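Local coordinates for uncharacterized protein (Bdellovibrio bacteriovorus, PDB 3TM8), which binds two iron ions and, as an unconventional HD-GYP family protein, probably hydrolyses the second messenger cyclic di-GMP, at residues 123-137 and 241-253. Sequence-based numbering, arbitrary orientation.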
ATOM      1  N   VAL A 123      -8.312   5.329  -6.157  1.00  5.38           N
ATOM      2  CA  VAL A 123      -7.629   6.435  -6.815  1.00  5.45           C
ATOM      3  C   VAL A 123      -6.940   5.983  -8.124  1.00  5.46           C
ATOM      4  O   VAL A 123      -7.049   6.648  -9.156  1.00  6.12           O
ATOM      5  CB  VAL A 123      -6.617   7.106  -5.853  1.00  5.82           C
ATOM      6  CG1 VAL A 123      -5.783   8.151  -6.587  1.00  7.39           C
ATOM      7  CG2 VAL A 123      -7.354   7.730  -4.647  1.00  6.80           C
ATOM      8  N   PHE A 124      -6.257   4.841  -8.094  1.00  5.34           N
ATOM      9  CA  PHE A 124      -5.595   4.348  -9.306  1.00  5.33           C
ATOM     10  C   PHE A 124      -6.606   4.150 -10.447  1.00  6.12           C
ATOM     11  O   PHE A 124      -6.302   4.405 -11.614  1.00  7.12           O
ATOM     12  CB  PHE A 124      -4.906   3.002  -9.055  1.00  6.52           C
ATOM     13  CG  PHE A 124      -3.689   3.062  -8.160  1.00  7.00           C
ATOM     14  CD1 PHE A 124      -3.117   4.266  -7.766  1.00  6.55           C
ATOM     15  CD2 PHE A 124      -3.112   1.878  -7.722  1.00 10.31           C
ATOM     16  CE1 PHE A 124      -1.983   4.273  -6.955  1.00  8.91           C
ATOM     17  CE2 PHE A 124      -1.993   1.882  -6.914  1.00 12.13           C
ATOM     18  CZ  PHE A 124      -1.433   3.080  -6.524  1.00 11.08           C
ATOM     19  N   GLU A 125      -7.806   3.683 -10.111  1.00  5.68           N
ATOM     20  CA  GLU A 125      -8.816   3.369 -11.119  1.00  6.31           C
ATOM     21  C   GLU A 125      -9.555   4.625 -11.574  1.00  6.99           C
ATOM     22  O   GLU A 125     -10.074   4.685 -12.686  1.00  8.78           O
ATOM     23  CB  GLU A 125      -9.807   2.324 -10.586  1.00  7.60           C
ATOM     24  CG  GLU A 125      -9.202   0.948 -10.381  1.00  8.88           C
ATOM     25  CD  GLU A 125     -10.109   0.020  -9.585  1.00 12.55           C
ATOM     26  OE1 GLU A 125     -11.347   0.162  -9.673  1.00 14.27           O
ATOM     27  OE2 GLU A 125      -9.584  -0.849  -8.858  1.00 14.79           O
ATOM     28  N   ASN A 126      -9.593   5.626 -10.700  1.00  7.04           N
ATOM     29  CA  ASN A 126     -10.371   6.844 -10.927  1.00  8.26           C
ATOM     30  C   ASN A 126      -9.572   8.083 -10.556  1.00  8.01           C
ATOM     31  O   ASN A 126      -9.956   8.828  -9.658  1.00  8.92           O
ATOM     32  CB  ASN A 126     -11.659   6.804 -10.104  1.00  8.88           C
ATOM     33  CG  ASN A 126     -12.458   5.555 -10.347  1.00 10.04           C
ATOM     34  OD1 ASN A 126     -13.171   5.456 -11.335  1.00 11.05           O
ATOM     35  ND2 ASN A 126     -12.332   4.584  -9.456  1.00 10.05           N
ATOM     36  N   PRO A 127      -8.447   8.306 -11.240  1.00  8.77           N
ATOM     37  CA  PRO A 127      -7.533   9.365 -10.798  1.00 10.27           C
ATOM     38  C   PRO A 127      -8.108  10.782 -10.915  1.00 11.68           C
ATOM     39  O   PRO A 127      -7.603  11.695 -10.265  1.00 13.33           O
ATOM     40  CB  PRO A 127      -6.315   9.179 -11.714  1.00 12.09           C
ATOM     41  CG  PRO A 127      -6.847   8.456 -12.917  1.00 12.10           C
ATOM     42  CD  PRO A 127      -7.908   7.543 -12.378  1.00 10.48           C
ATOM     43  N   GLU A 128      -9.152  10.959 -11.716  1.00 11.80           N
ATOM     44  CA  GLU A 128      -9.761  12.274 -11.885  1.00 13.16           C
ATOM     45  C   GLU A 128     -10.784  12.574 -10.789  1.00 12.46           C
ATOM     46  O   GLU A 128     -11.264  13.702 -10.677  1.00 13.25           O
ATOM     47  CB  GLU A 128     -10.432  12.376 -13.257  1.00 15.31           C
ATOM     48  CG  GLU A 128      -9.474  12.237 -14.427  1.00 20.18           C
ATOM     49  CD  GLU A 128      -8.877  13.562 -14.853  1.00 26.30           C
ATOM     50  OE1 GLU A 128      -8.968  14.535 -14.074  1.00 29.51           O
ATOM     51  OE2 GLU A 128      -8.326  13.630 -15.973  1.00 28.41           O
ATOM     52  N   ASN A 129     -11.113  11.572  -9.978  1.00 11.07           N
ATOM     53  CA  ASN A 129     -12.197  11.703  -9.009  1.00 10.20           C
ATOM     54  C   ASN A 129     -11.742  12.431  -7.745  1.00  8.62           C
ATOM     55  O   ASN A 129     -10.998  11.887  -6.929  1.00  9.25           O
ATOM     56  CB  ASN A 129     -12.770  10.317  -8.682  1.00 11.54           C
ATOM     57  CG  ASN A 129     -14.071  10.379  -7.900  1.00 13.03           C
ATOM     58  OD1 ASN A 129     -14.161  11.036  -6.867  1.00 13.24           O
ATOM     59  ND2 ASN A 129     -15.083   9.660  -8.379  1.00 16.34           N
ATOM     60  N   VAL A 130     -12.189  13.671  -7.595  1.00  8.94           N
ATOM     61  CA  VAL A 130     -11.742  14.496  -6.480  1.00  8.74           C
ATOM     62  C   VAL A 130     -12.153  13.893  -5.131  1.00  8.62           C
ATOM     63  O   VAL A 130     -11.360  13.836  -4.190  1.00  9.19           O
ATOM     64  CB  VAL A 130     -12.267  15.938  -6.623  1.00 10.41           C
ATOM     65  CG1 VAL A 130     -11.893  16.777  -5.411  1.00 12.21           C
ATOM     66  CG2 VAL A 130     -11.723  16.558  -7.903  1.00 11.49           C
ATOM     67  N   GLU A 131     -13.398  13.444  -5.045  1.00  9.10           N
ATOM     68  CA  GLU A 131     -13.901  12.859  -3.812  1.00  9.17           C
ATOM     69  C   GLU A 131     -13.101  11.627  -3.395  1.00  9.34           C
ATOM     70  O   GLU A 131     -12.808  11.443  -2.221  1.00  8.94           O
ATOM     71  CB  GLU A 131     -15.382  12.496  -3.963  1.00 13.13           C
ATOM     72  CG  GLU A 131     -15.969  11.750  -2.774  1.00 19.70           C
ATOM     73  CD  GLU A 131     -17.480  11.576  -2.869  1.00 25.18           C
ATOM     74  OE1 GLU A 131     -18.016  11.500  -3.997  1.00 26.77           O
ATOM     75  OE2 GLU A 131     -18.134  11.528  -1.807  1.00 27.93           O
ATOM     76  N   SER A 132     -12.750  10.782  -4.356  1.00  9.45           N
ATOM     77  CA  SER A 132     -12.005   9.567  -4.038  1.00  8.93           C
ATOM     78  C   SER A 132     -10.599   9.891  -3.548  1.00  6.81           C
ATOM     79  O   SER A 132     -10.072   9.236  -2.641  1.00  6.61           O
ATOM     80  CB  SER A 132     -11.930   8.644  -5.252  1.00 12.00           C
ATOM     81  OG  SER A 132     -13.214   8.167  -5.593  1.00 14.98           O
ATOM     82  N   TYR A 133      -9.985  10.896  -4.162  1.00  6.76           N
ATOM     83  CA  TYR A 133      -8.675  11.349  -3.709  1.00  7.13           C
ATOM     84  C   TYR A 133      -8.778  11.898  -2.287  1.00  6.56           C
ATOM     85  O   TYR A 133      -7.994  11.541  -1.409  1.00  6.59           O
ATOM     86  CB  TYR A 133      -8.101  12.403  -4.660  1.00  7.87           C
ATOM     87  CG  TYR A 133      -6.778  12.977  -4.190  1.00  7.72           C
ATOM     88  CD1 TYR A 133      -5.576  12.400  -4.582  1.00  8.50           C
ATOM     89  CD2 TYR A 133      -6.724  14.096  -3.356  1.00  9.04           C
ATOM     90  CE1 TYR A 133      -4.363  12.915  -4.159  1.00 10.04           C
ATOM     91  CE2 TYR A 133      -5.508  14.617  -2.929  1.00  9.80           C
ATOM     92  CZ  TYR A 133      -4.334  14.018  -3.337  1.00  9.55           C
ATOM     93  OH  TYR A 133      -3.122  14.523  -2.921  1.00 11.48           O
ATOM     94  N   ASN A 134      -9.775  12.741  -2.050  1.00  5.91           N
ATOM     95  CA  ASN A 134      -9.905  13.357  -0.733  1.00  7.62           C
ATOM     96  C   ASN A 134     -10.252  12.330   0.341  1.00  6.70           C
ATOM     97  O   ASN A 134      -9.806  12.445   1.477  1.00  7.60           O
ATOM     98  CB  ASN A 134     -10.927  14.491  -0.746  1.00  9.39           C
ATOM     99  CG  ASN A 134     -10.432  15.707  -1.498  1.00 11.69           C
ATOM    100  OD1 ASN A 134      -9.229  15.876  -1.693  1.00 13.61           O
ATOM    101  ND2 ASN A 134     -11.354  16.569  -1.910  1.00 13.74           N
ATOM    102  N   TYR A 135     -11.042  11.323  -0.015  1.00  6.72           N
ATOM    103  CA  TYR A 135     -11.328  10.241   0.912  1.00  7.16           C
ATOM    104  C   TYR A 135     -10.037   9.498   1.277  1.00  6.98           C
ATOM    105  O   TYR A 135      -9.773   9.222   2.448  1.00  6.49           O
ATOM    106  CB  TYR A 135     -12.344   9.276   0.296  1.00  8.51           C
ATOM    107  CG  TYR A 135     -12.825   8.226   1.266  1.00  7.81           C
ATOM    108  CD1 TYR A 135     -13.939   8.458   2.068  1.00  9.50           C
ATOM    109  CD2 TYR A 135     -12.157   7.014   1.402  1.00  8.72           C
ATOM    110  CE1 TYR A 135     -14.381   7.506   2.971  1.00 11.01           C
ATOM    111  CE2 TYR A 135     -12.588   6.055   2.306  1.00  9.37           C
ATOM    112  CZ  TYR A 135     -13.704   6.307   3.084  1.00 11.13           C
ATOM    113  OH  TYR A 135     -14.137   5.358   3.979  1.00 12.88           O
ATOM    114  N   CYS A 136      -9.234   9.179   0.263  1.00  5.76           N
ATOM    115  CA  CYS A 136      -7.964   8.499   0.481  1.00  5.94           C
ATOM    116  C   CYS A 136      -7.057   9.342   1.380  1.00  5.29           C
ATOM    117  O   CYS A 136      -6.401   8.820   2.289  1.00  5.57           O
ATOM    118  CB  CYS A 136      -7.281   8.223  -0.866  1.00  6.66           C
ATOM    119  SG  CYS A 136      -5.802   7.217  -0.796  1.00  6.86           S
ATOM    120  N   LYS A 137      -7.019  10.647   1.109  1.00  5.48           N
ATOM    121  CA  LYS A 137      -6.207  11.576   1.894  1.00  5.71           C
ATOM    122  C   LYS A 137      -6.662  11.625   3.354  1.00  6.20           C
ATOM    123  O   LYS A 137      -5.856  11.533   4.277  1.00  6.36           O
ATOM    124  CB  LYS A 137      -6.278  12.974   1.279  1.00  6.75           C
ATOM    125  CG  LYS A 137      -5.489  14.032   2.025  1.00  8.55           C
ATOM    126  CD  LYS A 137      -5.373  15.293   1.179  1.00 12.84           C
ATOM    127  CE  LYS A 137      -4.721  16.426   1.938  1.00 15.38           C
ATOM    128  NZ  LYS A 137      -4.579  17.608   1.045  1.00 17.00           N
ATOM    129  N   GLN A 241       0.336  15.163 -12.511  1.00 16.87           N
ATOM    130  CA  GLN A 241       0.950  16.444 -12.137  1.00 19.74           C
ATOM    131  C   GLN A 241       0.104  17.688 -12.426  1.00 21.51           C
ATOM    132  O   GLN A 241       0.318  18.736 -11.813  1.00 22.73           O
ATOM    133  CB  GLN A 241       2.347  16.591 -12.753  1.00 21.68           C
ATOM    134  CG  GLN A 241       2.373  16.624 -14.269  1.00 23.71           C
ATOM    135  CD  GLN A 241       3.789  16.692 -14.821  1.00 26.85           C
ATOM    136  OE1 GLN A 241       4.758  16.793 -14.066  1.00 28.95           O
ATOM    137  NE2 GLN A 241       3.913  16.636 -16.140  1.00 27.98           N
ATOM    138  N   ASP A 242      -0.849  17.578 -13.347  1.00 21.97           N
ATOM    139  CA  ASP A 242      -1.686  18.718 -13.703  0.50 23.98           C
ATOM    140  C   ASP A 242      -3.093  18.606 -13.120  1.00 23.59           C
ATOM    141  O   ASP A 242      -3.951  19.446 -13.385  1.00 24.53           O
ATOM    142  CB  ASP A 242      -1.746  18.894 -15.223  0.50 26.38           C
ATOM    143  CG  ASP A 242      -0.379  19.138 -15.838  0.50 27.95           C
ATOM    144  OD1 ASP A 242       0.209  20.209 -15.574  0.50 28.77           O
ATOM    145  OD2 ASP A 242       0.103  18.265 -16.589  0.50 28.80           O
ATOM    146  N   LYS A 243      -3.324  17.566 -12.323  1.00 22.01           N
ATOM    147  CA  LYS A 243      -4.613  17.400 -11.661  1.00 22.30           C
ATOM    148  C   LYS A 243      -4.673  18.302 -10.438  1.00 21.67           C
ATOM    149  O   LYS A 243      -3.901  18.138  -9.490  1.00 20.97           O
ATOM    150  CB  LYS A 243      -4.851  15.935 -11.300  1.00 23.47           C
ATOM    151  CG  LYS A 243      -5.147  15.082 -12.521  1.00 24.93           C
ATOM    152  CD  LYS A 243      -5.344  13.626 -12.164  1.00 24.94           C
ATOM    153  CE  LYS A 243      -5.911  12.848 -13.342  1.00 25.70           C
ATOM    154  NZ  LYS A 243      -5.112  13.031 -14.585  1.00 26.65           N
ATOM    155  N   LYS A 244      -5.591  19.263 -10.479  1.00 21.51           N
ATOM    156  CA  LYS A 244      -5.637  20.337  -9.493  1.00 22.64           C
ATOM    157  C   LYS A 244      -5.776  19.823  -8.067  1.00 20.35           C
ATOM    158  O   LYS A 244      -5.279  20.444  -7.130  1.00 22.68           O
ATOM    159  CB  LYS A 244      -6.786  21.300  -9.804  1.00 25.27           C
ATOM    160  CG  LYS A 244      -6.850  21.753 -11.253  1.00 27.96           C
ATOM    161  CD  LYS A 244      -8.135  22.521 -11.526  1.00 29.47           C
ATOM    162  CE  LYS A 244      -8.439  22.594 -13.015  1.00 30.65           C
ATOM    163  NZ  LYS A 244      -8.740  21.253 -13.599  1.00 31.08           N
ATOM    164  N   HIS A 245      -6.457  18.692  -7.904  1.00 16.14           N
ATOM    165  CA  HIS A 245      -6.733  18.171  -6.571  1.00 14.78           C
ATOM    166  C   HIS A 245      -5.569  17.392  -5.965  1.00 13.46           C
ATOM    167  O   HIS A 245      -5.577  17.109  -4.772  1.00 14.09           O
ATOM    168  CB  HIS A 245      -8.010  17.319  -6.561  1.00 15.30           C
ATOM    169  CG  HIS A 245      -7.989  16.181  -7.532  1.00 14.89           C
ATOM    170  ND1 HIS A 245      -8.189  16.357  -8.883  1.00 15.04           N
ATOM    171  CD2 HIS A 245      -7.803  14.853  -7.347  1.00 14.96           C
ATOM    172  CE1 HIS A 245      -8.125  15.185  -9.491  1.00 15.65           C
ATOM    173  NE2 HIS A 245      -7.893  14.256  -8.583  1.00 14.70           N
ATOM    174  N   PHE A 246      -4.574  17.036  -6.776  1.00 12.34           N
ATOM    175  CA  PHE A 246      -3.405  16.338  -6.242  1.00 13.14           C
ATOM    176  C   PHE A 246      -2.486  17.296  -5.492  1.00 12.96           C
ATOM    177  O   PHE A 246      -2.158  18.379  -5.983  1.00 15.80           O
ATOM    178  CB  PHE A 246      -2.627  15.604  -7.343  1.00 12.50           C
ATOM    179  CG  PHE A 246      -3.032  14.165  -7.512  1.00 11.55           C
ATOM    180  CD1 PHE A 246      -2.187  13.143  -7.108  1.00 11.87           C
ATOM    181  CD2 PHE A 246      -4.262  13.839  -8.058  1.00 12.41           C
ATOM    182  CE1 PHE A 246      -2.560  11.821  -7.254  1.00 12.36           C
ATOM    183  CE2 PHE A 246      -4.640  12.516  -8.207  1.00 12.55           C
ATOM    184  CZ  PHE A 246      -3.786  11.505  -7.803  1.00 12.81           C
ATOM    185  N   ASP A 247      -2.072  16.897  -4.295  1.00 11.16           N
ATOM    186  CA  ASP A 247      -1.099  17.684  -3.542  1.00 10.80           C
ATOM    187  C   ASP A 247       0.290  17.594  -4.173  1.00 10.79           C
ATOM    188  O   ASP A 247       0.705  16.528  -4.622  1.00 10.22           O
ATOM    189  CB  ASP A 247      -1.031  17.209  -2.095  1.00 12.14           C
ATOM    190  CG  ASP A 247      -2.314  17.464  -1.341  1.00 13.94           C
ATOM    191  OD1 ASP A 247      -2.485  18.587  -0.824  1.00 15.81           O
ATOM    192  OD2 ASP A 247      -3.150  16.541  -1.269  1.00 13.49           O
ATOM    193  N   GLN A 248       1.014  18.708  -4.189  1.00 11.24           N
ATOM    194  CA  GLN A 248       2.346  18.712  -4.788  1.00 11.63           C
ATOM    195  C   GLN A 248       3.270  17.667  -4.158  1.00 11.11           C
ATOM    196  O   GLN A 248       4.035  17.009  -4.861  1.00 10.95           O
ATOM    197  CB  GLN A 248       2.988  20.097  -4.704  1.00 13.57           C
ATOM    198  CG  GLN A 248       4.289  20.190  -5.487  1.00 14.80           C
ATOM    199  CD  GLN A 248       4.085  19.962  -6.978  1.00 17.27           C
ATOM    200  OE1 GLN A 248       3.209  20.571  -7.593  1.00 19.48           O
ATOM    201  NE2 GLN A 248       4.889  19.079  -7.563  1.00 16.55           N
ATOM    202  N   THR A 249       3.198  17.510  -2.839  1.00 10.47           N
ATOM    203  CA  THR A 249       4.034  16.529  -2.155  1.00 10.48           C
ATOM    204  C   THR A 249       3.772  15.118  -2.688  1.00  8.38           C
ATOM    205  O   THR A 249       4.696  14.322  -2.857  1.00  9.28           O
ATOM    206  CB  THR A 249       3.776  16.530  -0.645  1.00 13.48           C
ATOM    207  OG1 THR A 249       4.150  17.800  -0.096  1.00 18.63           O
ATOM    208  CG2 THR A 249       4.568  15.421   0.036  1.00 12.57           C
ATOM    209  N   VAL A 250       2.502  14.810  -2.942  1.00  8.61           N
ATOM    210  CA  VAL A 250       2.117  13.501  -3.459  1.00  8.50           C
ATOM    211  C   VAL A 250       2.656  13.303  -4.884  1.00  7.84           C
ATOM    212  O   VAL A 250       3.211  12.249  -5.209  1.00  8.52           O
ATOM    213  CB  VAL A 250       0.584  13.343  -3.399  1.00  8.13           C
ATOM    214  CG1 VAL A 250       0.148  12.062  -4.084  1.00  9.01           C
ATOM    215  CG2 VAL A 250       0.115  13.380  -1.940  1.00  8.58           C
ATOM    216  N   ILE A 251       2.501  14.321  -5.724  1.00  8.02           N
ATOM    217  CA  ILE A 251       3.085  14.301  -7.062  1.00  9.01           C
ATOM    218  C   ILE A 251       4.596  14.097  -6.984  1.00  7.70           C
ATOM    219  O   ILE A 251       5.162  13.310  -7.733  1.00  8.87           O
ATOM    220  CB  ILE A 251       2.775  15.601  -7.840  1.00 11.47           C
ATOM    221  CG1 ILE A 251       1.262  15.741  -8.062  1.00 12.71           C
ATOM    222  CG2 ILE A 251       3.542  15.641  -9.169  1.00 12.72           C
ATOM    223  CD1 ILE A 251       0.823  17.170  -8.380  1.00 14.15           C
ATOM    224  N   ASN A 252       5.252  14.814  -6.074  1.00  7.98           N
ATOM    225  CA  ASN A 252       6.695  14.655  -5.912  1.00  8.71           C
ATOM    226  C   ASN A 252       7.086  13.242  -5.525  1.00  8.06           C
ATOM    227  O   ASN A 252       8.054  12.702  -6.042  1.00  8.72           O
ATOM    228  CB  ASN A 252       7.238  15.620  -4.863  1.00  9.62           C
ATOM    229  CG  ASN A 252       7.173  17.061  -5.310  1.00 11.80           C
ATOM    230  OD1 ASN A 252       6.975  17.349  -6.494  1.00 12.26           O
ATOM    231  ND2 ASN A 252       7.344  17.982  -4.365  1.00 12.17           N
ATOM    232  N   ILE A 253       6.346  12.644  -4.600  1.00  7.90           N
ATOM    233  CA  ILE A 253       6.656  11.288  -4.171  1.00  7.66           C
ATOM    234  C   ILE A 253       6.440  10.287  -5.315  1.00  7.10           C
ATOM    235  O   ILE A 253       7.277   9.418  -5.567  1.00  7.37           O
ATOM    236  CB  ILE A 253       5.869  10.915  -2.912  1.00  6.82           C
ATOM    237  CG1 ILE A 253       6.408  11.711  -1.716  1.00  7.38           C
ATOM    238  CG2 ILE A 253       5.946   9.418  -2.646  1.00  7.48           C
ATOM    239  CD1 ILE A 253       5.483  11.688  -0.505  1.00  8.43           C
TER
HETATM  240  O   HOH W   1      -7.500  17.646  -2.750  1.00 18.08           O
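Tyr133 reaches from helix 130-149 into the loop ahead of helix 248-256, where its hydroxyl is gripped by Asp247. The phenol OH donates to Asp247 OD2 at 2.6 Å and accepts the backbone NH of Asp247 in a nearly straight bond (172°). Asp247 OD2 meets the phenol on its anti side and Lys137 NZ, 2.9 Å away, on its syn side. With its chain extended, Lys137 approaches from the opposite direction and forms a salt bridge with the carboxylate; its bond to OD1 is weak. Two donors on one oxygen would probably stabilise the ionised aspartate. Two residues earlier in the loop, His245 NE2 donates to Pro127 O at 3.1 Å, the acceptor lying in the imidazole plane. A water also bridges the two segments, donating to Asn134 OD1 and to His245 O.

The polar bonds frame an aromatic cluster of Tyr133, His245 and Phe246. The cluster joins the turn between helices 105-125 and 130-149 to the loop leading into helix 248-256 of the HD domain; a bound iron ion lies about 13 Å from the Val250 side chain. The Tyr133 ring is carried across the interface by a chi1 of 176°, with CG anti to the backbone N, and receives the His245 edge in an offset edge-to-face pair with planes at 78°. Tyr133 CE1 sits over the centre of the Phe246 ring, 3.7 Å from Phe246 CD1, the two planes being oblique. Val130 CG2 makes a CH-pi contact with one face of the His245 imidazole, 3.9 Å from its centroid.

At the exposed Glu128, the chain bends at chi2 and crosses Lys243 at about a right angle, forming a long salt bridge (Glu128 OE2 to Lys243 NZ, 3.6 Å); the same ammonium hydrogen-bonds to Lys239 O.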